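Enterotoxin SEN variant (Staphylococcus aureus, PDB 6KRY) is a staphylococcal enterotoxin of the superantigen family, which probably acts as a toxin by linking MHC class II molecules to T-cell receptors. Local coordinates at residues R154-Y164 with Y189-G197; Q42-L50 with S62-A73. All coordinates share one frame; numbering follows the deposited sequence.

In the fold
The two contacts lie in different domains of the two-domain superantigen fold. Contact 2 comes first along the chain, in the OB-fold domain, where it pairs strands 47-55 and 60-66 of a hairpin and adds the start of helix 70-76. Contact 1 follows in the beta-grasp domain, joining the end of helix 146-161 to the loop after strand 188-191, an outermost strand of the five-stranded sheet. Their centres are about 27 Å apart, on opposite sides of the chain's centre, and their nearest atoms remain about 10 Å apart without touching. They share no sheet or helix; each joins neighbouring elements within its own domain, contact 2 mainly by strand pairing, contact 1 by packing and tyrosine-to-carbonyl hydrogen bonds.

Contact 1 (R154-Y164 with Y189-G197)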
# COMPACT_ATOMS: atom_id res chain seq x y z
N ARG A 154 -4.76 4.46 5.25
CA ARG A 154 -5.57 5.14 4.28
C ARG A 154 -7.00 4.58 4.30
O ARG A 154 -7.97 5.37 4.19
CB ARG A 154 -4.92 5.08 2.90
CG ARG A 154 -3.73 6.00 2.77
CD ARG A 154 -3.25 6.11 1.34
NE ARG A 154 -1.88 6.62 1.29
CZ ARG A 154 -1.36 7.29 0.29
NH1 ARG A 154 -2.14 7.84 -0.63
NH2 ARG A 154 -0.05 7.39 0.22
N PHE A 155 -7.14 3.26 4.47
CA PHE A 155 -8.45 2.65 4.54
C PHE A 155 -9.26 3.28 5.70
O PHE A 155 -10.43 3.63 5.57
CB PHE A 155 -8.27 1.14 4.70
CG PHE A 155 -9.56 0.40 4.54
CD1 PHE A 155 -10.03 0.12 3.28
CD2 PHE A 155 -10.34 0.09 5.66
CE1 PHE A 155 -11.26 -0.52 3.13
CE2 PHE A 155 -11.55 -0.58 5.52
CZ PHE A 155 -12.02 -0.85 4.25
N LYS A 156 -8.61 3.41 6.85
CA LYS A 156 -9.26 3.99 8.03
C LYS A 156 -9.54 5.48 7.83
O LYS A 156 -10.63 6.00 8.16
CB LYS A 156 -8.37 3.76 9.24
CG LYS A 156 -8.54 2.40 9.88
CD LYS A 156 -8.98 2.53 11.33
CE LYS A 156 -10.10 3.53 11.49
NZ LYS A 156 -11.03 3.14 12.58
N LEU A 157 -8.62 6.19 7.20
CA LEU A 157 -8.87 7.61 6.93
C LEU A 157 -10.04 7.77 5.95
O LEU A 157 -10.80 8.79 6.03
CB LEU A 157 -7.64 8.32 6.38
CG LEU A 157 -6.44 8.43 7.29
CD1 LEU A 157 -5.27 9.07 6.55
CD2 LEU A 157 -6.74 9.21 8.56
N GLU A 158 -10.16 6.88 4.98
CA GLU A 158 -11.25 7.01 3.99
C GLU A 158 -12.57 6.83 4.76
O GLU A 158 -13.51 7.53 4.52
CB GLU A 158 -11.10 6.03 2.83
CG GLU A 158 -12.27 6.02 1.86
CD GLU A 158 -12.61 7.37 1.23
OE1 GLU A 158 -13.83 7.62 0.95
OE2 GLU A 158 -11.66 8.15 1.03
N ASN A 159 -12.58 5.86 5.69
CA ASN A 159 -13.80 5.55 6.43
C ASN A 159 -14.17 6.75 7.32
O ASN A 159 -15.34 7.14 7.34
CB ASN A 159 -13.66 4.26 7.24
CG ASN A 159 -14.91 4.00 8.06
OD1 ASN A 159 -14.97 4.40 9.21
ND2 ASN A 159 -15.94 3.43 7.46
N LEU A 160 -13.20 7.36 8.02
CA LEU A 160 -13.47 8.39 9.04
C LEU A 160 -13.61 9.79 8.43
O LEU A 160 -14.38 10.59 8.96
CB LEU A 160 -12.35 8.41 10.09
CG LEU A 160 -12.14 7.11 10.89
CD1 LEU A 160 -10.90 7.19 11.75
CD2 LEU A 160 -13.35 6.78 11.75
N TYR A 161 -12.84 10.10 7.37
CA TYR A 161 -12.72 11.47 6.88
C TYR A 161 -13.10 11.66 5.40
O TYR A 161 -13.02 12.77 4.91
CB TYR A 161 -11.30 11.98 7.08
CG TYR A 161 -10.92 12.05 8.53
CD1 TYR A 161 -11.39 13.07 9.35
CD2 TYR A 161 -10.10 11.10 9.09
CE1 TYR A 161 -11.05 13.13 10.70
CE2 TYR A 161 -9.73 11.15 10.43
CZ TYR A 161 -10.22 12.15 11.24
OH TYR A 161 -9.87 12.16 12.55
N LYS A 162 -13.43 10.59 4.68
CA LYS A 162 -13.86 10.69 3.27
C LYS A 162 -12.80 11.41 2.44
O LYS A 162 -13.11 12.29 1.59
CB LYS A 162 -15.22 11.39 3.18
CG LYS A 162 -16.22 10.93 4.21
CD LYS A 162 -17.01 9.76 3.79
CE LYS A 162 -18.18 10.18 2.93
NZ LYS A 162 -19.19 9.11 2.83
N ILE A 163 -11.54 11.03 2.66
CA ILE A 163 -10.41 11.61 1.99
C ILE A 163 -10.65 11.72 0.49
O ILE A 163 -10.39 12.77 -0.08
CB ILE A 163 -9.16 10.74 2.24
CG1 ILE A 163 -8.76 10.76 3.71
CG2 ILE A 163 -8.00 11.16 1.35
CD1 ILE A 163 -8.60 12.12 4.26
N TYR A 164 -11.05 10.62 -0.16
CA TYR A 164 -11.02 10.57 -1.64
C TYR A 164 -12.40 10.77 -2.29
O TYR A 164 -12.48 10.86 -3.51
CB TYR A 164 -10.39 9.26 -2.13
CG TYR A 164 -8.93 9.19 -1.81
CD1 TYR A 164 -8.05 10.17 -2.23
CD2 TYR A 164 -8.41 8.16 -1.03
CE1 TYR A 164 -6.71 10.13 -1.89
CE2 TYR A 164 -7.06 8.08 -0.72
CZ TYR A 164 -6.20 9.06 -1.15
OH TYR A 164 -4.87 9.01 -0.84
N TYR A 189 7.43 11.04 4.32
CA TYR A 189 6.03 11.20 4.20
C TYR A 189 5.58 10.91 2.77
O TYR A 189 6.38 10.92 1.85
CB TYR A 189 5.61 12.59 4.68
CG TYR A 189 5.84 13.73 3.71
CD1 TYR A 189 7.01 14.49 3.76
CD2 TYR A 189 4.88 14.08 2.78
CE1 TYR A 189 7.21 15.55 2.89
CE2 TYR A 189 5.07 15.14 1.91
CZ TYR A 189 6.22 15.89 1.98
OH TYR A 189 6.39 16.95 1.13
N TYR A 190 4.28 10.60 2.64
CA TYR A 190 3.58 10.61 1.38
C TYR A 190 2.48 11.68 1.43
O TYR A 190 1.86 11.91 2.47
CB TYR A 190 2.93 9.26 1.09
CG TYR A 190 3.88 8.10 0.93
CD1 TYR A 190 5.04 8.21 0.17
CD2 TYR A 190 3.57 6.86 1.45
CE1 TYR A 190 5.92 7.14 0.02
CE2 TYR A 190 4.42 5.77 1.29
CZ TYR A 190 5.59 5.91 0.55
OH TYR A 190 6.43 4.86 0.36
N ASP A 191 2.26 12.32 0.28
CA ASP A 191 1.19 13.24 0.10
C ASP A 191 -0.02 12.43 -0.37
O ASP A 191 0.04 11.81 -1.43
CB ASP A 191 1.63 14.31 -0.89
CG ASP A 191 0.59 15.31 -1.35
OD1 ASP A 191 -0.63 15.13 -1.03
OD2 ASP A 191 1.00 16.29 -2.06
N LEU A 192 -1.10 12.49 0.39
CA LEU A 192 -2.32 11.74 0.13
C LEU A 192 -2.95 12.07 -1.22
O LEU A 192 -3.64 11.21 -1.78
CB LEU A 192 -3.34 11.99 1.25
CG LEU A 192 -2.96 11.46 2.64
CD1 LEU A 192 -4.01 11.88 3.65
CD2 LEU A 192 -2.78 9.95 2.63
N TYR A 193 -2.76 13.30 -1.72
CA TYR A 193 -3.43 13.73 -2.94
C TYR A 193 -2.44 13.78 -4.10
O TYR A 193 -2.76 14.32 -5.14
CB TYR A 193 -4.13 15.06 -2.68
CG TYR A 193 -5.29 14.89 -1.73
CD1 TYR A 193 -6.38 14.12 -2.06
CD2 TYR A 193 -5.28 15.48 -0.48
CE1 TYR A 193 -7.45 13.96 -1.19
CE2 TYR A 193 -6.32 15.31 0.42
CZ TYR A 193 -7.42 14.55 0.06
OH TYR A 193 -8.42 14.43 0.95
N ASN A 194 -1.23 13.27 -3.90
CA ASN A 194 -0.21 13.20 -4.94
C ASN A 194 -0.17 11.77 -5.47
O ASN A 194 0.75 11.02 -5.18
CB ASN A 194 1.17 13.59 -4.43
CG ASN A 194 2.23 13.61 -5.53
OD1 ASN A 194 1.93 13.85 -6.68
ND2 ASN A 194 3.46 13.28 -5.18
N ILE A 195 -1.15 11.43 -6.30
CA ILE A 195 -1.31 10.11 -6.90
C ILE A 195 -1.02 10.21 -8.40
O ILE A 195 -1.49 11.09 -9.09
CB ILE A 195 -2.72 9.57 -6.67
CG1 ILE A 195 -3.15 9.70 -5.20
CG2 ILE A 195 -2.82 8.14 -7.15
CD1 ILE A 195 -2.41 8.76 -4.31
N LYS A 196 -0.22 9.27 -8.91
CA LYS A 196 0.17 9.33 -10.33
C LYS A 196 -0.87 8.60 -11.18
O LYS A 196 -1.38 7.53 -10.80
CB LYS A 196 1.58 8.75 -10.51
CG LYS A 196 2.59 9.23 -9.47
CD LYS A 196 2.61 10.75 -9.16
CE LYS A 196 3.91 11.43 -9.55
NZ LYS A 196 3.99 11.57 -11.03
N GLY A 197 -1.23 9.22 -12.32
CA GLY A 197 -2.01 8.62 -13.40
C GLY A 197 -3.49 8.48 -13.11
O GLY A 197 -4.00 9.11 -12.22
O HOH W 1 0.24 9.15 -1.99
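Y164 and Y193 each donate a hydroxyl to the carbonyl of the residue preceding the other: Y164 OH to L192 O at 2.7 Å, and Y193 OH to I163 O at 2.8 Å. The first bond lies in the carbonyl plane, on a lone pair; the second is tilted 24° from its plane, and I163 O has a second donor in K10 NZ. Between the two bonds the rings meet obliquely, their planes 79° apart and CE1 of Y164 4.0 Å from CE1 of Y193. I163 packs this region closely: its CG1 turns back beside the backbone N, leaving CG2 anti to it, over the centre of the Y164 ring and 3.7 Å from CZ at the hydroxyl end of Y193. Beyond, L157 CD1 touches L192 CD1 more loosely, at 4.2 Å, and both side chains rest on strand 218-225.

The side toward partly exposed Y190 is looser, and one water enters there beside the buried R154, whose NH2 lies 3.6 Å from Y190 CB. R154, extended from CG to NE, and L192 run antiparallel alongside each other, with L192 CD2 over one face of the guanidinium. Water 1, near the guanidinium plane, accepts from R154 NH2 and donates to D191 O. R154 NH1 donates to Y164 OH with a bent N-H...O angle of 137°, and NE forms a salt bridge with D150, which anchors the arginine on its own helix. This chain of bonds joins the residues just after helix 146-161 to the D191-N194 turn that follows strand 188-191, and the nearby guanidinium probably polarises the phenol, strengthening its donation to L192 O.

Contact 2 (Q42-L50 with S62-A73); sequences QLLNNTIIL and SLKVEFNSSDLA
I48 and V65 form a hydrogen-bonded antiparallel pair, bonded at 3.0 Å from I48 N to V65 O and at 2.9 Å from V65 N to I48 O. L50 and L63 repeat the pattern, and F67 N extends the ladder past the last bridge by donating to N46 O at 2.9 Å. The local strand axes run at 162°, an antiparallel hairpin.

Side chains sort to the two faces. I48 lies beside V65, CG1 to CB 3.9 Å, and its CD1 reaches the F67 ring at the edge, near the ring plane. CG1 stands between the backbone N and the carbonyl carbon (chi1 67°), leaving CG2 to approach CB of A73 at 4.2 Å. V65 CG1 sits over one face of the F67 ring, toward its rim. On the other face of the sheet, the aliphatic part of K64 crosses T47 and I49, its CG 3.9 Å from CG1 of I49.

The next shell fixes the turn leading into the strand. T47 OG1 donates to L44 O and accepts from L43 N, while Q42 NE2 donates to T47 O at 2.9 Å. S69 caps helix 70-76 through its OG, which accepts from L72 N; this helix brings A73 CB to N45 O at 3.3 Å. Farther out, E66 OE2 bonds to Y88 OH. K64 is buried, yet while its aliphatic chain packs on T47 and I49, its ammonium is satisfied by V93 O and water 2, so the charge probably costs little in a largely apolar hairpin.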
# COMPACT_ATOMS: atom_id res chain seq x y z
N GLN A 42 8.32 -15.99 -14.11
CA GLN A 42 8.83 -14.66 -14.20
C GLN A 42 8.65 -14.21 -15.65
O GLN A 42 8.84 -15.01 -16.55
CB GLN A 42 10.29 -14.71 -13.80
CG GLN A 42 11.01 -13.43 -13.98
CD GLN A 42 12.37 -13.48 -13.32
OE1 GLN A 42 13.18 -14.37 -13.60
NE2 GLN A 42 12.56 -12.60 -12.35
N LEU A 43 8.26 -12.95 -15.87
CA LEU A 43 8.29 -12.36 -17.23
C LEU A 43 9.49 -11.41 -17.26
O LEU A 43 10.61 -11.90 -17.42
CB LEU A 43 6.95 -11.71 -17.54
CG LEU A 43 5.88 -12.70 -17.96
CD1 LEU A 43 4.54 -11.99 -18.09
CD2 LEU A 43 6.27 -13.45 -19.23
N LEU A 44 9.30 -10.12 -17.00
CA LEU A 44 10.49 -9.25 -16.98
C LEU A 44 11.31 -9.62 -15.74
O LEU A 44 10.80 -10.18 -14.75
CB LEU A 44 10.12 -7.77 -16.94
CG LEU A 44 9.40 -7.19 -18.16
CD1 LEU A 44 9.26 -5.68 -18.04
CD2 LEU A 44 10.14 -7.55 -19.43
N ASN A 45 12.58 -9.23 -15.77
CA ASN A 45 13.53 -9.57 -14.72
C ASN A 45 13.22 -8.87 -13.39
O ASN A 45 13.78 -9.21 -12.34
CB ASN A 45 14.95 -9.29 -15.21
CG ASN A 45 15.43 -10.40 -16.13
OD1 ASN A 45 15.06 -11.56 -15.93
ND2 ASN A 45 16.20 -10.05 -17.14
N ASN A 46 12.33 -7.89 -13.41
CA ASN A 46 11.93 -7.22 -12.17
C ASN A 46 10.54 -7.70 -11.68
O ASN A 46 9.96 -7.04 -10.85
CB ASN A 46 11.92 -5.69 -12.34
CG ASN A 46 11.05 -5.20 -13.48
OD1 ASN A 46 10.42 -5.98 -14.20
ND2 ASN A 46 10.95 -3.90 -13.65
N THR A 47 10.07 -8.87 -12.15
CA THR A 47 8.80 -9.46 -11.74
C THR A 47 9.02 -10.87 -11.21
O THR A 47 10.03 -11.50 -11.48
CB THR A 47 7.81 -9.58 -12.91
OG1 THR A 47 8.31 -10.54 -13.87
CG2 THR A 47 7.54 -8.22 -13.53
N ILE A 48 8.07 -11.33 -10.40
CA ILE A 48 7.91 -12.71 -10.05
C ILE A 48 6.42 -13.06 -10.17
O ILE A 48 5.54 -12.20 -10.01
CB ILE A 48 8.46 -13.00 -8.63
CG1 ILE A 48 7.64 -12.31 -7.53
CG2 ILE A 48 9.93 -12.67 -8.52
CD1 ILE A 48 8.19 -12.52 -6.13
N ILE A 49 6.13 -14.32 -10.53
CA ILE A 49 4.81 -14.79 -10.75
C ILE A 49 4.51 -15.96 -9.82
O ILE A 49 5.28 -16.92 -9.70
CB ILE A 49 4.57 -15.13 -12.24
CG1 ILE A 49 4.69 -13.85 -13.08
CG2 ILE A 49 3.21 -15.79 -12.44
CD1 ILE A 49 4.79 -14.09 -14.54
N LEU A 50 3.36 -15.85 -9.16
CA LEU A 50 2.83 -16.81 -8.21
C LEU A 50 1.52 -17.39 -8.72
O LEU A 50 0.64 -16.64 -9.19
CB LEU A 50 2.57 -16.14 -6.87
CG LEU A 50 3.81 -15.62 -6.18
CD1 LEU A 50 4.00 -14.15 -6.49
CD2 LEU A 50 3.72 -15.88 -4.69
N SER A 62 -3.65 -16.18 -10.86
CA SER A 62 -2.21 -15.94 -10.74
C SER A 62 -1.94 -14.49 -10.33
O SER A 62 -2.78 -13.64 -10.54
CB SER A 62 -1.48 -16.26 -12.04
OG SER A 62 -1.61 -17.63 -12.38
N LEU A 63 -0.76 -14.25 -9.77
CA LEU A 63 -0.38 -12.92 -9.31
C LEU A 63 1.03 -12.61 -9.83
O LEU A 63 1.96 -13.39 -9.57
CB LEU A 63 -0.33 -12.89 -7.78
CG LEU A 63 -0.03 -11.51 -7.20
CD1 LEU A 63 -1.16 -10.54 -7.51
CD2 LEU A 63 0.21 -11.61 -5.70
N LYS A 64 1.18 -11.43 -10.43
CA LYS A 64 2.51 -11.00 -10.80
C LYS A 64 2.84 -9.83 -9.89
O LYS A 64 2.09 -8.87 -9.76
CB LYS A 64 2.54 -10.58 -12.27
CG LYS A 64 3.91 -10.09 -12.74
CD LYS A 64 3.98 -9.78 -14.21
CE LYS A 64 3.36 -8.46 -14.55
NZ LYS A 64 3.56 -8.18 -15.98
N VAL A 65 3.95 -9.95 -9.19
CA VAL A 65 4.50 -8.85 -8.41
C VAL A 65 5.57 -8.16 -9.24
O VAL A 65 6.48 -8.81 -9.78
CB VAL A 65 5.09 -9.35 -7.07
CG1 VAL A 65 5.66 -8.18 -6.27
CG2 VAL A 65 4.04 -10.11 -6.26
N GLU A 66 5.46 -6.83 -9.28
CA GLU A 66 6.37 -5.96 -9.99
C GLU A 66 7.19 -5.13 -8.99
O GLU A 66 6.61 -4.47 -8.11
CB GLU A 66 5.60 -5.03 -10.93
CG GLU A 66 4.81 -5.76 -12.01
CD GLU A 66 3.73 -4.96 -12.75
OE1 GLU A 66 3.73 -4.99 -14.00
OE2 GLU A 66 2.83 -4.38 -12.08
N PHE A 67 8.52 -5.13 -9.18
CA PHE A 67 9.47 -4.41 -8.37
C PHE A 67 10.17 -3.40 -9.29
O PHE A 67 10.04 -3.55 -10.51
CB PHE A 67 10.54 -5.30 -7.78
CG PHE A 67 10.03 -6.40 -6.89
CD1 PHE A 67 9.61 -6.14 -5.60
CD2 PHE A 67 9.99 -7.71 -7.36
CE1 PHE A 67 9.12 -7.17 -4.81
CE2 PHE A 67 9.50 -8.74 -6.57
CZ PHE A 67 9.10 -8.46 -5.28
N ASN A 68 10.93 -2.49 -8.70
CA ASN A 68 11.56 -1.42 -9.48
C ASN A 68 12.98 -1.85 -9.89
O ASN A 68 13.67 -1.05 -10.52
CB ASN A 68 11.57 -0.06 -8.77
CG ASN A 68 12.47 0.01 -7.55
OD1 ASN A 68 13.10 -0.97 -7.15
ND2 ASN A 68 12.57 1.18 -6.94
N SER A 69 13.37 -3.10 -9.63
CA SER A 69 14.73 -3.58 -9.98
C SER A 69 14.73 -5.10 -10.08
O SER A 69 13.99 -5.77 -9.36
CB SER A 69 15.76 -3.11 -8.96
OG SER A 69 15.64 -3.83 -7.73
N SER A 70 15.67 -5.61 -10.89
CA SER A 70 16.00 -7.00 -10.98
C SER A 70 16.55 -7.49 -9.64
O SER A 70 16.32 -8.62 -9.21
CB SER A 70 17.01 -7.23 -12.10
OG SER A 70 16.37 -7.06 -13.35
N ASP A 71 17.33 -6.64 -8.99
CA ASP A 71 17.86 -6.94 -7.65
C ASP A 71 16.75 -7.35 -6.67
O ASP A 71 16.90 -8.35 -5.94
CB ASP A 71 18.64 -5.74 -7.12
CG ASP A 71 20.13 -6.01 -7.13
OD1 ASP A 71 20.57 -6.89 -6.31
OD2 ASP A 71 20.84 -5.37 -7.96
N LEU A 72 15.64 -6.59 -6.64
CA LEU A 72 14.56 -6.90 -5.70
C LEU A 72 13.91 -8.23 -6.08
O LEU A 72 13.67 -9.11 -5.23
CB LEU A 72 13.51 -5.78 -5.68
CG LEU A 72 13.79 -4.59 -4.78
CD1 LEU A 72 12.78 -3.48 -5.02
CD2 LEU A 72 13.80 -4.98 -3.30
N ALA A 73 13.63 -8.43 -7.37
CA ALA A 73 13.03 -9.69 -7.77
C ALA A 73 13.92 -10.89 -7.34
O ALA A 73 13.44 -11.89 -6.83
CB ALA A 73 12.75 -9.64 -9.26
O HOH W 2 6.49 -8.46 -16.80